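Long-range contact in 4-oxalocrotonate decarboxylase NahK (Pseudomonas putida, PDB 5D2H), which probably catalyses the decarboxylation of (3E)-2-oxohex-3-enedioate to 2-oxopent-4-enoate in aromatic hydrocarbon breakdown, and binds magnesium and 2-oxoglutarate: residues 120-125 / 160-165. The protein carries 1 engineered substitution. Numbering follows the deposited sequence.
Sequences SKLIHP and VEVIDS. With MG (magnesium ion), chain B; AKG (2-oxoglutaric acid), chain C; EDO (1,2-ethanediol), chain F.
Beside strand 153-163, a metal-bearing strand of the FAH-type fold, the carboxylate of Asp164 grips the loop that leads into strand 126-135. Each oxygen takes one backbone N-H on its syn side, both donors a little out of the carboxylate plane. Ile123 N meets Asp164 OD2 at 2.6 Å, nearly straight at 175°. His124 N lies 2.6 Å from Asp164 OD1. With CG anti to the backbone N (chi1 -170°), the acid reaches across to the turning chain, and two bonds, one to each oxygen, hold the carboxylate against rotation. The His124 ring stands almost perpendicular to the carboxylate, its CD2 edge 3.1 Å from Asp164 OD1, while His124 NE2 gives a bent bond (142°) to Ser165 O, 2.6 Å away and close to the ring plane. Ile123 CG2 sits over one face of that imidazole. An ethanediol, probably from the crystallisation liquor, bridges the chains through O2, between His124 O and Ser165 N. Strands 126-135 and 153-163 pair antiparallel, and both feed the magnesium site: Glu161 OE1 binds the ion at 2.0 Å beside Glu128, Glu130 and 2-oxoglutarate. Val162 CG1 packs against Pro125 CB (3.6 Å) and Leu122 CD1.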
loop_
_atom_site.group_PDB
_atom_site.type_symbol
_atom_site.label_atom_id
_atom_site.label_comp_id
_atom_site.label_asym_id
_atom_site.label_seq_id
_atom_site.Cartn_x
_atom_site.Cartn_y
_atom_site.Cartn_z
ATOM N N SER A 120 13.958 -2.724 14.030
ATOM C CA SER A 120 13.591 -2.535 15.423
ATOM C C SER A 120 12.494 -1.477 15.536
ATOM O O SER A 120 11.914 -1.286 16.606
ATOM C CB SER A 120 14.810 -2.148 16.263
ATOM O OG SER A 120 15.060 -0.762 16.174
ATOM N N LYS A 121 12.206 -0.795 14.428
ATOM C CA LYS A 121 11.101 0.170 14.386
ATOM C C LYS A 121 9.838 -0.474 13.801
ATOM O O LYS A 121 8.799 0.173 13.616
ATOM C CB LYS A 121 11.499 1.384 13.548
ATOM C CG LYS A 121 12.687 2.151 14.114
ATOM C CD LYS A 121 12.879 3.496 13.425
ATOM C CE LYS A 121 13.842 4.373 14.217
ATOM N NZ LYS A 121 14.410 5.482 13.406
ATOM N N LEU A 122 9.938 -1.760 13.511
ATOM C CA LEU A 122 8.861 -2.479 12.840
ATOM C C LEU A 122 8.515 -3.671 13.696
ATOM O O LEU A 122 9.306 -4.071 14.551
ATOM C CB LEU A 122 9.320 -2.941 11.455
ATOM C CG LEU A 122 9.754 -1.826 10.496
ATOM C CD1 LEU A 122 10.310 -2.400 9.211
ATOM C CD2 LEU A 122 8.588 -0.899 10.197
ATOM N N ILE A 123 7.337 -4.240 13.457
ATOM C CA ILE A 123 6.816 -5.323 14.275
ATOM C C ILE A 123 7.059 -6.707 13.671
ATOM O O ILE A 123 7.732 -7.538 14.269
ATOM C CB ILE A 123 5.315 -5.119 14.533
ATOM C CG1 ILE A 123 5.100 -3.786 15.266
ATOM C CG2 ILE A 123 4.745 -6.294 15.319
ATOM C CD1 ILE A 123 3.665 -3.410 15.474
ATOM N N HIS A 124 6.509 -6.953 12.488
ATOM C CA HIS A 124 6.737 -8.215 11.792
ATOM C C HIS A 124 6.645 -7.964 10.299
ATOM O O HIS A 124 5.703 -8.420 9.628
ATOM C CB HIS A 124 5.747 -9.293 12.237
ATOM C CG HIS A 124 4.396 -8.773 12.628
ATOM N ND1 HIS A 124 3.605 -9.405 13.567
ATOM C CD2 HIS A 124 3.685 -7.702 12.198
ATOM C CE1 HIS A 124 2.469 -8.741 13.704
ATOM N NE2 HIS A 124 2.496 -7.701 12.891
ATOM N N PRO A 125 7.615 -7.208 9.776
ATOM C CA PRO A 125 7.481 -6.639 8.433
ATOM C C PRO A 125 7.620 -7.666 7.322
ATOM O O PRO A 125 8.281 -8.697 7.483
ATOM C CB PRO A 125 8.637 -5.638 8.365
ATOM C CG PRO A 125 9.666 -6.200 9.307
ATOM C CD PRO A 125 8.870 -6.794 10.434
ATOM N N VAL A 160 9.267 -1.143 -3.865
ATOM C CA VAL A 160 9.050 -2.241 -2.954
ATOM C C VAL A 160 8.372 -1.660 -1.725
ATOM O O VAL A 160 8.795 -0.628 -1.209
ATOM C CB VAL A 160 10.377 -2.902 -2.574
ATOM C CG1 VAL A 160 10.180 -3.863 -1.427
ATOM C CG2 VAL A 160 10.981 -3.598 -3.805
ATOM N N GLU A 161 7.292 -2.284 -1.279
ATOM C CA GLU A 161 6.658 -1.813 -0.064
ATOM C C GLU A 161 7.099 -2.688 1.086
ATOM O O GLU A 161 7.297 -3.894 0.925
ATOM C CB GLU A 161 5.126 -1.818 -0.172
ATOM C CG GLU A 161 4.486 -1.053 0.987
ATOM C CD GLU A 161 2.963 -0.989 0.960
ATOM O OE1 GLU A 161 2.320 -1.748 0.203
ATOM O OE2 GLU A 161 2.410 -0.169 1.728
ATOM N N VAL A 162 7.303 -2.068 2.239
ATOM C CA VAL A 162 7.414 -2.832 3.461
ATOM C C VAL A 162 6.090 -2.648 4.172
ATOM O O VAL A 162 5.698 -1.527 4.523
ATOM C CB VAL A 162 8.602 -2.388 4.336
ATOM C CG1 VAL A 162 8.740 -3.319 5.549
ATOM C CG2 VAL A 162 9.896 -2.407 3.516
ATOM N N ILE A 163 5.364 -3.743 4.329
ATOM C CA ILE A 163 4.100 -3.684 5.031
ATOM C C ILE A 163 4.295 -4.331 6.383
ATOM O O ILE A 163 5.151 -5.187 6.551
ATOM C CB ILE A 163 2.970 -4.367 4.255
ATOM C CG1 ILE A 163 3.327 -5.832 3.972
ATOM C CG2 ILE A 163 2.648 -3.565 2.966
ATOM C CD1 ILE A 163 2.212 -6.613 3.302
ATOM N N ASP A 164 3.516 -3.892 7.356
ATOM C CA ASP A 164 3.717 -4.345 8.711
ATOM C C ASP A 164 2.411 -4.102 9.422
ATOM O O ASP A 164 2.136 -3.000 9.888
ATOM C CB ASP A 164 4.865 -3.557 9.355
ATOM C CG ASP A 164 5.296 -4.128 10.696
ATOM O OD1 ASP A 164 5.147 -5.348 10.909
ATOM O OD2 ASP A 164 5.791 -3.351 11.537
ATOM N N SER A 165 1.577 -5.130 9.459
ATOM C CA SER A 165 0.315 -5.030 10.152
ATOM C C SER A 165 0.619 -4.786 11.622
ATOM O O SER A 165 1.455 -5.471 12.198
ATOM C CB SER A 165 -0.470 -6.324 10.002
ATOM O OG SER A 165 -1.683 -6.218 10.712
HETATM MG MG MG B . 1.404 -3.054 -0.982
HETATM C C1 AKG C . -0.982 -4.404 0.824
HETATM O O1 AKG C . -1.175 -5.234 -0.087
HETATM O O2 AKG C . -0.284 -3.374 0.626
HETATM C C2 AKG C . -1.538 -4.644 2.167
HETATM O O5 AKG C . -0.856 -4.333 3.128
HETATM C C3 AKG C . -2.894 -5.255 2.478
HETATM C C4 AKG C . -3.627 -5.875 1.296
HETATM C C5 AKG C . -3.113 -7.244 0.906
HETATM O O3 AKG C . -3.220 -7.540 -0.304
HETATM O O4 AKG C . -2.621 -8.030 1.762
HETATM C C1 EDO F . 1.982 -7.589 6.862
HETATM O O1 EDO F . 0.881 -8.450 7.175
HETATM C C2 EDO F . 3.196 -7.999 7.693
HETATM O O2 EDO F . 2.857 -7.946 9.086
HETATM O O HOH W 1 0.486 -1.602 -2.043
HETATM O O HOH W 2 0.303 -4.535 -1.979
#